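Local coordinates for MsStt7d protein (Micromonas, PDB 4IX3) that is a homolog of the Stt7 state transition kinase and probably acts as a protein kinase, binding ATP and magnesium in its catalytic domain, at residues D46-A52 / L107-N113; K244-S250 / R323-C329; H72-A77 / E161-V165; A261-L265 / M299-L304. All coordinates share one frame; numbering follows the deposited sequence. Where two conformers were deposited one is given.

Interaction 1 of 4, residues D46-A52 / L107-N113; sequences DVVLKNA and LWLMWAN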
loop_
_atom_site.group_PDB
_atom_site.type_symbol
_atom_site.label_atom_id
_atom_site.label_comp_id
_atom_site.label_asym_id
_atom_site.label_seq_id
_atom_site.Cartn_x
_atom_site.Cartn_y
_atom_site.Cartn_z
ATOM N N ASP B 46 -16.810 -18.977 7.736
ATOM C CA ASP B 46 -15.626 -18.404 7.087
ATOM C C ASP B 46 -15.820 -16.924 6.807
ATOM O O ASP B 46 -16.804 -16.509 6.194
ATOM C CB ASP B 46 -15.383 -19.168 5.795
ATOM C CG ASP B 46 -15.000 -20.596 6.058
ATOM O OD1 ASP B 46 -14.355 -20.871 7.087
ATOM O OD2 ASP B 46 -15.340 -21.486 5.266
ATOM N N VAL B 47 -14.876 -16.126 7.303
ATOM C CA VAL B 47 -14.982 -14.696 7.157
ATOM C C VAL B 47 -13.669 -14.131 6.603
ATOM O O VAL B 47 -12.648 -14.837 6.572
ATOM C CB VAL B 47 -15.341 -13.980 8.497
ATOM C CG1 VAL B 47 -16.741 -14.446 8.910
ATOM C CG2 VAL B 47 -14.322 -14.233 9.590
ATOM N N VAL B 48 -13.723 -12.862 6.214
ATOM C CA VAL B 48 -12.527 -12.105 5.829
ATOM C C VAL B 48 -12.511 -10.884 6.745
ATOM O O VAL B 48 -13.548 -10.334 7.077
ATOM C CB VAL B 48 -12.613 -11.745 4.337
ATOM C CG1 VAL B 48 -11.614 -10.677 3.970
ATOM C CG2 VAL B 48 -12.357 -12.982 3.501
ATOM N N LEU B 49 -11.316 -10.484 7.165
ATOM C CA LEU B 49 -11.107 -9.487 8.217
ATOM C C LEU B 49 -10.089 -8.475 7.697
ATOM O O LEU B 49 -9.088 -8.874 7.112
ATOM C CB LEU B 49 -10.480 -10.170 9.448
ATOM C CG LEU B 49 -11.447 -11.107 10.194
ATOM C CD1 LEU B 49 -10.660 -12.166 10.944
ATOM C CD2 LEU B 49 -12.363 -10.256 11.055
ATOM N N LYS B 50 -10.337 -7.204 7.919
ATOM C CA LYS B 50 -9.378 -6.174 7.468
ATOM C C LYS B 50 -9.070 -5.223 8.596
ATOM O O LYS B 50 -9.997 -4.749 9.272
ATOM C CB LYS B 50 -9.970 -5.336 6.308
ATOM C CG LYS B 50 -8.958 -4.341 5.711
ATOM C CD LYS B 50 -9.511 -3.669 4.445
ATOM C CE LYS B 50 -8.479 -2.738 3.875
ATOM N NZ LYS B 50 -9.020 -2.055 2.631
ATOM N N ASN B 51 -7.781 -4.866 8.728
ATOM C CA ASN B 51 -7.421 -3.758 9.612
ATOM C C ASN B 51 -6.557 -2.748 8.834
ATOM O O ASN B 51 -6.265 -2.967 7.645
ATOM C CB ASN B 51 -6.729 -4.234 10.899
ATOM C CG ASN B 51 -5.309 -4.740 10.663
ATOM O OD1 ASN B 51 -4.896 -5.003 9.513
ATOM N ND2 ASN B 51 -4.553 -4.897 11.765
ATOM N N ALA B 52 -6.231 -1.622 9.457
ATOM C CA ALA B 52 -5.392 -0.597 8.824
ATOM C C ALA B 52 -3.925 -1.022 8.911
ATOM O O ALA B 52 -3.499 -1.684 9.871
ATOM C CB ALA B 52 -5.610 0.749 9.513
ATOM N N LEU B 107 -9.117 -1.027 14.974
ATOM C CA LEU B 107 -10.397 -1.245 14.293
ATOM C C LEU B 107 -10.239 -2.353 13.250
ATOM O O LEU B 107 -9.307 -2.335 12.425
ATOM C CB LEU B 107 -10.837 0.064 13.624
ATOM C CG LEU B 107 -12.165 -0.046 12.858
ATOM C CD1 LEU B 107 -13.314 -0.280 13.831
ATOM C CD2 LEU B 107 -12.383 1.285 12.095
ATOM N N TRP B 108 -11.196 -3.261 13.236
ATOM C CA TRP B 108 -11.333 -4.320 12.239
ATOM C C TRP B 108 -12.662 -4.244 11.531
ATOM O O TRP B 108 -13.692 -3.917 12.159
ATOM C CB TRP B 108 -11.245 -5.704 12.868
ATOM C CG TRP B 108 -9.885 -5.996 13.421
ATOM C CD1 TRP B 108 -9.339 -5.635 14.652
ATOM C CD2 TRP B 108 -8.873 -6.734 12.718
ATOM N NE1 TRP B 108 -8.060 -6.143 14.746
ATOM C CE2 TRP B 108 -7.729 -6.835 13.601
ATOM C CE3 TRP B 108 -8.836 -7.384 11.481
ATOM C CZ2 TRP B 108 -6.572 -7.460 13.201
ATOM C CZ3 TRP B 108 -7.680 -8.036 11.094
ATOM C CH2 TRP B 108 -6.556 -8.070 11.929
ATOM N N LEU B 109 -12.701 -4.576 10.230
ATOM C CA LEU B 109 -13.957 -4.829 9.493
ATOM C C LEU B 109 -14.040 -6.306 9.193
ATOM O O LEU B 109 -13.027 -6.995 8.994
ATOM C CB LEU B 109 -13.938 -4.019 8.195
ATOM C CG LEU B 109 -13.691 -2.533 8.367
ATOM C CD1 LEU B 109 -13.830 -1.834 7.013
ATOM C CD2 LEU B 109 -14.654 -1.920 9.396
ATOM N N MET B 110 -15.276 -6.817 9.053
ATOM C CA MET B 110 -15.496 -8.226 8.780
ATOM C C MET B 110 -16.567 -8.407 7.697
ATOM O O MET B 110 -17.579 -7.697 7.695
ATOM C CB MET B 110 -15.919 -8.949 10.068
ATOM C CG MET B 110 -15.956 -10.472 9.938
ATOM S SD MET B 110 -16.124 -11.319 11.525
ATOM C CE MET B 110 -17.873 -11.070 11.841
ATOM N N TRP B 111 -16.269 -9.344 6.802
ATOM C CA TRP B 111 -17.215 -9.759 5.759
ATOM C C TRP B 111 -17.356 -11.259 5.749
ATOM O O TRP B 111 -16.435 -11.992 6.143
ATOM C CB TRP B 111 -16.736 -9.331 4.368
ATOM C CG TRP B 111 -16.580 -7.858 4.203
ATOM C CD1 TRP B 111 -17.422 -6.952 3.628
ATOM C CD2 TRP B 111 -15.384 -7.100 4.571
ATOM N NE1 TRP B 111 -16.843 -5.697 3.598
ATOM C CE2 TRP B 111 -15.624 -5.733 4.198
ATOM C CE3 TRP B 111 -14.159 -7.443 5.167
ATOM C CZ2 TRP B 111 -14.637 -4.761 4.338
ATOM C CZ3 TRP B 111 -13.177 -6.471 5.265
ATOM C CH2 TRP B 111 -13.421 -5.161 4.867
ATOM N N ALA B 112 -18.449 -11.756 5.127
ATOM C CA ALA B 112 -18.480 -13.164 4.790
ATOM C C ALA B 112 -17.391 -13.451 3.748
ATOM O O ALA B 112 -17.138 -12.615 2.863
ATOM C CB ALA B 112 -19.805 -13.514 4.138
ATOM N N ASN B 113 -16.795 -14.639 3.836
ATOM C CA ASN B 113 -15.920 -15.146 2.788
ATOM C C ASN B 113 -16.842 -15.695 1.685
ATOM O O ASN B 113 -17.475 -16.750 1.860
ATOM C CB ASN B 113 -14.992 -16.232 3.341
ATOM C CG ASN B 113 -14.006 -16.717 2.310
ATOM O OD1 ASN B 113 -14.248 -16.562 1.111
ATOM N ND2 ASN B 113 -12.893 -17.289 2.742
HETATM O O HOH W 1 -12.149 -17.442 5.384
HETATM O O HOH W 2 -7.115 -0.888 12.103
#

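Interaction 2 of 4, residues K244-S250 / R323-C329; sequences KPDRFDS and RDARASC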
loop_
_atom_site.group_PDB
_atom_site.type_symbol
_atom_site.label_atom_id
_atom_site.label_comp_id
_atom_site.label_asym_id
_atom_site.label_seq_id
_atom_site.Cartn_x
_atom_site.Cartn_y
_atom_site.Cartn_z
ATOM N N LYS B 244 -19.518 12.988 -14.340
ATOM C CA LYS B 244 -19.774 11.571 -14.597
ATOM C C LYS B 244 -18.751 10.613 -13.976
ATOM O O LYS B 244 -18.129 9.775 -14.663
ATOM C CB LYS B 244 -19.888 11.265 -16.105
ATOM C CG LYS B 244 -20.914 12.134 -16.813
ATOM C CD LYS B 244 -21.091 11.660 -18.246
ATOM C CE LYS B 244 -22.366 12.145 -18.893
ATOM N NZ LYS B 244 -22.819 13.527 -18.628
ATOM N N PRO B 245 -18.540 10.734 -12.647
ATOM C CA PRO B 245 -17.538 9.899 -11.998
ATOM C C PRO B 245 -17.837 8.409 -12.106
ATOM O O PRO B 245 -16.908 7.582 -12.089
ATOM C CB PRO B 245 -17.586 10.350 -10.538
ATOM C CG PRO B 245 -18.989 10.908 -10.373
ATOM C CD PRO B 245 -19.297 11.568 -11.704
ATOM N N ASP B 246 -19.116 8.044 -12.288
ATOM C CA ASP B 246 -19.480 6.640 -12.493
ATOM C C ASP B 246 -18.847 6.033 -13.745
ATOM O O ASP B 246 -18.696 4.830 -13.833
ATOM C CB ASP B 246 -21.010 6.487 -12.532
ATOM C CG ASP B 246 -21.631 7.352 -13.606
ATOM O OD1 ASP B 246 -22.365 6.784 -14.441
ATOM O OD2 ASP B 246 -21.418 8.587 -13.588
ATOM N N ARG B 247 -18.578 6.900 -14.729
ATOM C CA ARG B 247 -17.922 6.447 -15.977
ATOM C C ARG B 247 -16.489 5.977 -15.730
ATOM O O ARG B 247 -15.940 5.230 -16.549
ATOM C CB ARG B 247 -17.968 7.515 -17.072
ATOM C CG ARG B 247 -19.178 7.378 -17.984
ATOM C CD ARG B 247 -20.535 7.341 -17.286
ATOM N NE ARG B 247 -21.582 7.613 -18.262
ATOM C CZ ARG B 247 -22.770 8.135 -17.975
ATOM N NH1 ARG B 247 -23.151 8.269 -16.704
ATOM N NH2 ARG B 247 -23.595 8.500 -18.947
ATOM N N PHE B 248 -15.908 6.269 -14.544
ATOM C CA PHE B 248 -14.657 5.594 -14.180
ATOM C C PHE B 248 -14.865 4.083 -14.072
ATOM O O PHE B 248 -14.072 3.263 -14.578
ATOM C CB PHE B 248 -14.144 6.169 -12.844
ATOM C CG PHE B 248 -12.808 5.606 -12.428
ATOM C CD1 PHE B 248 -11.640 6.370 -12.560
ATOM C CD2 PHE B 248 -12.695 4.378 -11.793
ATOM C CE1 PHE B 248 -10.388 5.841 -12.203
ATOM C CE2 PHE B 248 -11.478 3.857 -11.391
ATOM C CZ PHE B 248 -10.303 4.599 -11.608
ATOM N N ASP B 249 -15.986 3.702 -13.442
ATOM C CA ASP B 249 -16.327 2.285 -13.330
ATOM C C ASP B 249 -16.707 1.662 -14.687
ATOM O O ASP B 249 -16.404 0.506 -14.930
ATOM C CB ASP B 249 -17.495 2.049 -12.366
ATOM C CG ASP B 249 -17.119 2.199 -10.887
ATOM O OD1 ASP B 249 -15.917 2.118 -10.523
ATOM O OD2 ASP B 249 -18.083 2.283 -10.078
ATOM N N SER B 250 -17.289 2.467 -15.573
ATOM C CA SER B 250 -17.610 1.939 -16.919
ATOM C C SER B 250 -16.344 1.497 -17.674
ATOM O O SER B 250 -16.277 0.394 -18.217
ATOM C CB SER B 250 -18.297 3.004 -17.745
ATOM O OG SER B 250 -19.557 3.346 -17.170
ATOM N N ARG B 323 -15.799 10.856 -21.382
ATOM C CA ARG B 323 -16.853 10.484 -20.451
ATOM C C ARG B 323 -18.250 10.826 -20.947
ATOM O O ARG B 323 -19.206 10.096 -20.727
ATOM C CB ARG B 323 -16.606 11.087 -19.064
ATOM C CG ARG B 323 -15.607 10.274 -18.280
ATOM C CD ARG B 323 -15.581 10.775 -16.851
ATOM N NE ARG B 323 -14.544 10.018 -16.183
ATOM C CZ ARG B 323 -14.187 10.253 -14.924
ATOM N NH1 ARG B 323 -14.865 11.171 -14.243
ATOM N NH2 ARG B 323 -13.182 9.571 -14.406
ATOM N N ASP B 324 -18.332 11.919 -21.696
ATOM C CA ASP B 324 -19.627 12.374 -22.187
ATOM C C ASP B 324 -20.216 11.466 -23.253
ATOM O O ASP B 324 -21.402 11.579 -23.533
ATOM C CB ASP B 324 -19.545 13.792 -22.756
ATOM C CG ASP B 324 -19.521 14.836 -21.661
ATOM O OD1 ASP B 324 -19.688 14.457 -20.476
ATOM O OD2 ASP B 324 -19.330 16.023 -21.956
ATOM N N ALA B 325 -19.376 10.610 -23.827
ATOM C CA ALA B 325 -19.794 9.670 -24.854
ATOM C C ALA B 325 -19.860 8.263 -24.254
ATOM O O ALA B 325 -20.395 7.362 -24.884
ATOM C CB ALA B 325 -18.782 9.716 -26.012
ATOM N N ARG B 326 -19.300 8.031 -23.062
ATOM C CA ARG B 326 -19.132 6.674 -22.544
ATOM C C ARG B 326 -20.422 6.200 -21.864
ATOM O O ARG B 326 -21.030 6.961 -21.088
ATOM C CB ARG B 326 -17.978 6.686 -21.526
ATOM C CG ARG B 326 -17.489 5.300 -21.122
ATOM C CD ARG B 326 -16.335 5.389 -20.118
ATOM N NE ARG B 326 -15.224 6.203 -20.637
ATOM C CZ ARG B 326 -14.346 6.873 -19.893
ATOM N NH1 ARG B 326 -14.379 6.729 -18.584
ATOM N NH2 ARG B 326 -13.418 7.632 -20.453
ATOM N N ALA B 327 -20.794 4.944 -22.096
ATOM C CA ALA B 327 -22.068 4.425 -21.530
ATOM C C ALA B 327 -22.040 4.400 -20.011
ATOM O O ALA B 327 -21.004 4.071 -19.418
ATOM C CB ALA B 327 -22.306 2.999 -21.986
ATOM N N SER B 328 -23.190 4.669 -19.375
ATOM C CA SER B 328 -23.376 4.297 -17.976
ATOM C C SER B 328 -23.474 2.797 -17.883
ATOM O O SER B 328 -23.795 2.107 -18.870
ATOM C CB SER B 328 -24.661 4.936 -17.440
ATOM O OG SER B 328 -25.799 4.356 -18.088
ATOM N N CYS B 329 -23.218 2.227 -16.716
ATOM C CA CYS B 329 -23.339 0.784 -16.542
ATOM C C CYS B 329 -24.815 0.365 -16.681
ATOM O O CYS B 329 -25.086 -0.671 -17.297
ATOM C CB CYS B 329 -22.767 0.361 -15.179
ATOM S SG CYS B 329 -20.943 0.515 -15.152
HETATM O O HOH W 3 -21.621 4.160 -15.125
HETATM O O HOH W 4 -21.946 9.596 -21.284
#

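Interaction 3 of 4, residues H72-A77 / E161-V165; sequences HVHANA and ECGVV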
loop_
_atom_site.group_PDB
_atom_site.type_symbol
_atom_site.label_atom_id
_atom_site.label_comp_id
_atom_site.label_asym_id
_atom_site.label_seq_id
_atom_site.Cartn_x
_atom_site.Cartn_y
_atom_site.Cartn_z
ATOM N N HIS B 72 -23.335 1.811 4.022
ATOM C CA HIS B 72 -24.249 2.344 2.997
ATOM C C HIS B 72 -24.667 1.268 2.007
ATOM O O HIS B 72 -25.853 1.197 1.633
ATOM C CB HIS B 72 -23.593 3.526 2.277
ATOM C CG HIS B 72 -24.508 4.265 1.352
ATOM N ND1 HIS B 72 -25.478 5.101 1.795
ATOM C CD2 HIS B 72 -24.553 4.277 -0.036
ATOM C CE1 HIS B 72 -26.119 5.612 0.726
ATOM N NE2 HIS B 72 -25.531 5.126 -0.395
ATOM N N VAL B 73 -23.692 0.514 1.519
ATOM C CA VAL B 73 -23.964 -0.561 0.539
ATOM C C VAL B 73 -24.799 -1.686 1.141
ATOM O O VAL B 73 -25.694 -2.234 0.478
ATOM C CB VAL B 73 -22.653 -1.105 -0.058
ATOM C CG1 VAL B 73 -22.882 -2.374 -0.885
ATOM C CG2 VAL B 73 -22.046 -0.018 -0.935
ATOM N N HIS B 74 -24.551 -2.010 2.402
ATOM C CA HIS B 74 -25.332 -3.032 3.063
ATOM C C HIS B 74 -26.802 -2.586 3.169
ATOM O O HIS B 74 -27.720 -3.396 2.974
ATOM C CB HIS B 74 -24.784 -3.270 4.462
ATOM C CG HIS B 74 -25.569 -4.305 5.209
ATOM N ND1 HIS B 74 -25.279 -5.617 5.149
ATOM C CD2 HIS B 74 -26.697 -4.176 6.012
ATOM C CE1 HIS B 74 -26.137 -6.296 5.932
ATOM N NE2 HIS B 74 -27.000 -5.412 6.465
ATOM N N ALA B 75 -27.054 -1.298 3.414
ATOM C CA ALA B 75 -28.404 -0.786 3.517
ATOM C C ALA B 75 -29.097 -0.662 2.174
ATOM O O ALA B 75 -30.325 -0.812 2.149
ATOM C CB ALA B 75 -28.396 0.555 4.235
ATOM N N ASN B 76 -28.345 -0.351 1.112
ATOM C CA ASN B 76 -28.923 0.131 -0.151
ATOM C C ASN B 76 -28.689 -0.716 -1.400
ATOM O O ASN B 76 -29.395 -0.533 -2.405
ATOM C CB ASN B 76 -28.485 1.564 -0.436
ATOM C CG ASN B 76 -29.040 2.525 0.587
ATOM O OD1 ASN B 76 -28.335 3.045 1.488
ATOM N ND2 ASN B 76 -30.332 2.723 0.498
ATOM N N ALA B 77 -27.701 -1.606 -1.349
ATOM C CA ALA B 77 -27.352 -2.432 -2.500
ATOM C C ALA B 77 -26.874 -3.816 -2.071
ATOM O O ALA B 77 -25.742 -4.211 -2.348
ATOM C CB ALA B 77 -26.291 -1.742 -3.344
ATOM N N GLU B 161 -26.681 4.001 -8.517
ATOM C CA GLU B 161 -28.015 4.492 -8.169
ATOM C C GLU B 161 -28.064 5.010 -6.723
ATOM O O GLU B 161 -28.820 5.916 -6.401
ATOM C CB GLU B 161 -29.049 3.365 -8.409
ATOM C CG GLU B 161 -30.531 3.702 -8.312
ATOM C CD GLU B 161 -31.405 2.448 -8.467
ATOM O OE1 GLU B 161 -30.950 1.403 -9.015
ATOM O OE2 GLU B 161 -32.559 2.480 -8.000
ATOM N N CYS B 162 -27.260 4.428 -5.850
ATOM C CA CYS B 162 -27.217 4.912 -4.478
ATOM C C CYS B 162 -25.990 5.749 -4.197
ATOM O O CYS B 162 -25.656 6.013 -3.030
ATOM C CB CYS B 162 -27.405 3.789 -3.467
ATOM S SG CYS B 162 -25.990 2.685 -3.290
ATOM N N GLY B 163 -25.364 6.252 -5.261
ATOM C CA GLY B 163 -24.303 7.244 -5.152
ATOM C C GLY B 163 -22.889 6.708 -4.984
ATOM O O GLY B 163 -21.978 7.497 -4.794
ATOM N N VAL B 164 -22.683 5.410 -5.037
ATOM C CA VAL B 164 -21.373 4.827 -4.825
ATOM C C VAL B 164 -20.658 4.550 -6.128
ATOM O O VAL B 164 -21.252 3.901 -7.016
ATOM C CB VAL B 164 -21.511 3.533 -3.990
ATOM C CG1 VAL B 164 -20.152 2.841 -3.816
ATOM C CG2 VAL B 164 -22.137 3.874 -2.621
ATOM N N VAL B 165 -19.428 5.026 -6.236
ATOM C CA VAL B 165 -18.528 4.641 -7.322
ATOM C C VAL B 165 -17.450 3.747 -6.740
ATOM O O VAL B 165 -16.812 4.146 -5.744
ATOM C CB VAL B 165 -17.951 5.864 -8.061
ATOM C CG1 VAL B 165 -16.939 5.473 -9.134
ATOM C CG2 VAL B 165 -19.099 6.674 -8.629
#

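Interaction 4 of 4, residues A261-L265 / M299-L304; sequences AVVGL and MDFAAL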
loop_
_atom_site.group_PDB
_atom_site.type_symbol
_atom_site.label_atom_id
_atom_site.label_comp_id
_atom_site.label_asym_id
_atom_site.label_seq_id
_atom_site.Cartn_x
_atom_site.Cartn_y
_atom_site.Cartn_z
ATOM N N ALA B 261 -13.493 -11.913 -22.370
ATOM C CA ALA B 261 -13.811 -12.264 -23.757
ATOM C C ALA B 261 -12.641 -12.855 -24.537
ATOM O O ALA B 261 -12.883 -13.644 -25.460
ATOM C CB ALA B 261 -14.354 -11.031 -24.469
ATOM N N VAL B 262 -11.401 -12.480 -24.198
ATOM C CA VAL B 262 -10.227 -12.825 -25.046
ATOM C C VAL B 262 -9.144 -13.423 -24.158
ATOM O O VAL B 262 -8.569 -12.687 -23.321
ATOM C CB VAL B 262 -9.668 -11.610 -25.793
ATOM C CG1 VAL B 262 -8.554 -12.015 -26.753
ATOM C CG2 VAL B 262 -10.775 -10.861 -26.531
ATOM N N VAL B 263 -8.934 -14.738 -24.266
ATOM C CA VAL B 263 -7.988 -15.468 -23.395
ATOM C C VAL B 263 -6.635 -14.738 -23.364
ATOM O O VAL B 263 -6.028 -14.579 -22.290
ATOM C CB VAL B 263 -7.851 -16.970 -23.748
ATOM C CG1 VAL B 263 -6.739 -17.625 -22.932
ATOM C CG2 VAL B 263 -9.192 -17.660 -23.516
ATOM N N GLY B 264 -6.145 -14.353 -24.529
ATOM C CA GLY B 264 -4.832 -13.700 -24.594
ATOM C C GLY B 264 -4.759 -12.329 -23.935
ATOM O O GLY B 264 -3.634 -11.828 -23.710
ATOM N N LEU B 265 -5.904 -11.714 -23.571
ATOM C CA LEU B 265 -5.838 -10.455 -22.843
ATOM C C LEU B 265 -5.896 -10.663 -21.333
ATOM O O LEU B 265 -5.952 -9.672 -20.601
ATOM C CB LEU B 265 -6.949 -9.512 -23.277
ATOM C CG LEU B 265 -6.926 -9.203 -24.789
ATOM C CD1 LEU B 265 -8.069 -8.265 -25.143
ATOM C CD2 LEU B 265 -5.572 -8.631 -25.196
ATOM N N MET B 299 -4.107 -14.592 -30.605
ATOM C CA MET B 299 -5.352 -14.428 -29.852
ATOM C C MET B 299 -6.568 -14.711 -30.704
ATOM O O MET B 299 -6.469 -14.773 -31.940
ATOM C CB MET B 299 -5.456 -13.020 -29.252
ATOM C CG MET B 299 -4.191 -12.610 -28.508
ATOM S SD MET B 299 -4.543 -11.219 -27.428
ATOM C CE MET B 299 -2.873 -10.842 -26.917
ATOM N N ASP B 300 -7.695 -14.913 -30.024
ATOM C CA ASP B 300 -8.939 -15.268 -30.701
ATOM C C ASP B 300 -10.071 -14.356 -30.202
ATOM O O ASP B 300 -10.459 -14.424 -29.020
ATOM C CB ASP B 300 -9.251 -16.731 -30.413
ATOM C CG ASP B 300 -10.455 -17.242 -31.164
ATOM O OD1 ASP B 300 -11.270 -16.452 -31.672
ATOM O OD2 ASP B 300 -10.594 -18.480 -31.225
ATOM N N PHE B 301 -10.469 -13.409 -31.056
ATOM C CA PHE B 301 -11.480 -12.404 -30.720
ATOM C C PHE B 301 -12.920 -12.872 -30.972
ATOM O O PHE B 301 -13.828 -12.024 -30.991
ATOM C CB PHE B 301 -11.237 -11.123 -31.472
ATOM C CG PHE B 301 -9.933 -10.479 -31.129
ATOM C CD1 PHE B 301 -9.768 -9.788 -29.935
ATOM C CD2 PHE B 301 -8.869 -10.557 -32.009
ATOM C CE1 PHE B 301 -8.550 -9.200 -29.611
ATOM C CE2 PHE B 301 -7.649 -9.984 -31.691
ATOM C CZ PHE B 301 -7.490 -9.295 -30.497
ATOM N N ALA B 302 -13.147 -14.185 -31.146
ATOM C CA ALA B 302 -14.500 -14.685 -31.521
ATOM C C ALA B 302 -15.611 -14.130 -30.625
ATOM O O ALA B 302 -16.718 -13.822 -31.117
ATOM C CB ALA B 302 -14.566 -16.197 -31.500
ATOM N N ALA B 303 -15.402 -14.053 -29.300
ATOM C CA ALA B 303 -16.483 -13.585 -28.436
ATOM C C ALA B 303 -16.934 -12.159 -28.745
ATOM O O ALA B 303 -18.115 -11.822 -28.561
ATOM C CB ALA B 303 -16.129 -13.778 -26.947
ATOM N N LEU B 304 -15.990 -11.293 -29.102
ATOM C CA LEU B 304 -16.289 -9.918 -29.442
ATOM C C LEU B 304 -16.850 -9.837 -30.867
ATOM O O LEU B 304 -17.685 -8.959 -31.143
ATOM C CB LEU B 304 -15.049 -9.023 -29.293
ATOM C CG LEU B 304 -14.455 -9.054 -27.871
ATOM C CD1 LEU B 304 -13.230 -8.146 -27.845
ATOM C CD2 LEU B 304 -15.520 -8.556 -26.891
HETATM O O HOH W 5 -12.950 -14.680 -27.928
HETATM O O HOH W 6 -9.880 -16.058 -26.723
HETATM O O HOH W 7 -7.022 -15.499 -27.131
#

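Interaction 1 of 4, residues D46-A52 / L107-N113
N51 lies alongside W108 in the N-lobe sheet of the kinase fold, where antiparallel strands 46-52 and 107-112 pair V48 with W111 and K50 with L109 by two backbone bonds each. N51 CB sits over the centre of the indole six-membered ring, 3.6 Å from its centroid, a CH-pi contact. With CG between the backbone N and the carbonyl carbon (chi1 72°), the amide lies nearly flat over the benzo ring, ND2 above CZ2, planes 19° apart. T104 O engages W108 NE1. On this face too, L49 and M110 point the same way, L49 CD2 3.8 Å from M110 CG. On the other, W111 offers its edge, K50 CB lying in the ring plane 3.6 Å from W111 CZ3. Beyond CB the extended K50 chain departs to a salt bridge with E66 of helix 59-76, the kinase lysine-glutamate pair; K50 and A112 both contact ADP when it is bound. One water, 2.7 Å from N113 ND2, which also bonds E116, lies 2.9 Å from V47 O.

Interaction 2 of 4, residues K244-S250 / R323-C329
S250 OG donates to A327 O at 2.8 Å, in the carbonyl plane, and accepts from a water that also bonds D246 OD1 and C329 N. Beside it R247, bent at chi2 (54°), slips past R326 in the opposite direction. R247 NE meets R326 O at 3.0 Å in a straight bond (180°), while R326 NH1 returns one to R247 O at 3.0 Å, from above that carbonyl's plane. The R247 guanidinium is sandwiched, K244 CD over one face and S328 CB 3.7 Å above the other, and its NH1 holds D246 OD1 at 2.8 Å in a salt bridge. Were this arginine cut back to an alanine, the D246 carboxylate would probably be left without its charge mate and R326 O without its straight donor. R326 continues to E220 and the carbonyl of E320, and D249 bonds H160 and the backbone N atoms of H166 and R167. Such links, an arginine to the activation-segment glutamate and a helix aspartate to the HRD backbone, are hallmarks of the kinase C-lobe.

Interaction 3 of 4, residues H72-A77 / E161-V165
H72 reaches from the last turn of helix 59-76 to C162 and V164, which follow helix 141-161. From its CB the chain turns with CG opposite the backbone N (chi1 -172°), and this extends the imidazole across to the other segment, edge foremost. Along that edge CD2 comes first, meeting the methyl V164 CG2 at 3.6 Å close to the ring plane. At the tip, NE2 donates to C162 O at 2.8 Å; the bond is fairly straight (160°), the oxygen lying near the ring plane and the nitrogen slightly tilted from the plane of the carbonyl. On the other side of NE2, CE1 also lies near C162 O, at 3.8 Å. A small apolar seam flanks the bond, with N76 CB against C162 CB at 3.9 Å and V73 CG2 near V164 CG2 at 4.2 Å. The carbonyl is presented by a Schellman motif, in which G163, at positive phi, turns the chain out of helix 141-161 and into strand 164-165; V164 also packs on L194. With a phenylalanine in place of H72, C162 O would probably be left without its side-chain donor. The contact thus ties the end of the N-lobe helix to the approach to the catalytic loop. Since NE2 is the donor it must carry a hydrogen, and the nearby carboxyl-terminal end of helix 141-161 may add a favourable electrostatic pull to this bond.

Interaction 4 of 4, residues A261-L265 / M299-L304
V262 meets F301 and L304 through a fork set by its chi1 of -175°, which sends CG1 opposite the backbone N and CG2 opposite the carbonyl carbon. The CG2 branch touches both partners: it is 3.7 Å from F301 CD1, approached obliquely, and 3.9 Å from L304 CD1, whose side chain crosses that of V262 at about a right angle. CG1 lies against M299 CB and the carbonyl of D300. The second key group is M299, extended at chi2 (-163°), which carries SD past G264 to 3.6 Å from L265 CD2, and again at chi3, which takes CE on to 3.4 Å from G264 O. Its passage is close, CG running past the CA of G264, which has no CB. At the other end, A261 CB packs 3.7 Å from L304 CD2. These residues join the end of helix 246-261 to the start of helix 302-318 in the C-lobe. An Asx turn prepares that start, D300 OD1 accepting from A302 N at 3.0 Å, with F301 at the N-cap and its ring meeting W312. No direct hydrogen bond crosses the contact. Instead three waters bridge the backbones, one donating to A261 O and D300 O, both at 2.7 Å, while accepting from A303 N. The chemistry is therefore divided: side chains supply apolar contact, and water links several of the backbone polar groups.

How the interactions relate
The four contacts show how chemistry follows place within one kinase domain. Interaction 1 belongs to the N-lobe and rests on strand pairing next to the nucleotide site; interaction 2 is the most buried and depends on arginines and a serine in the C-lobe. Interaction 3 lies between them, a single imidazole bond with sparse apolar support, and touches interaction 2 where V165 CG1 packs 3.5 Å from D249 OD2. Interaction 4, more peripheral and built of aliphatic groups and waters, uses the far end of helix 246-261, whose beginning serves interaction 2; in sequence it is nested within the loop that interaction 2 closes. The centres of interactions 1 and 4 lie about 36 Å apart.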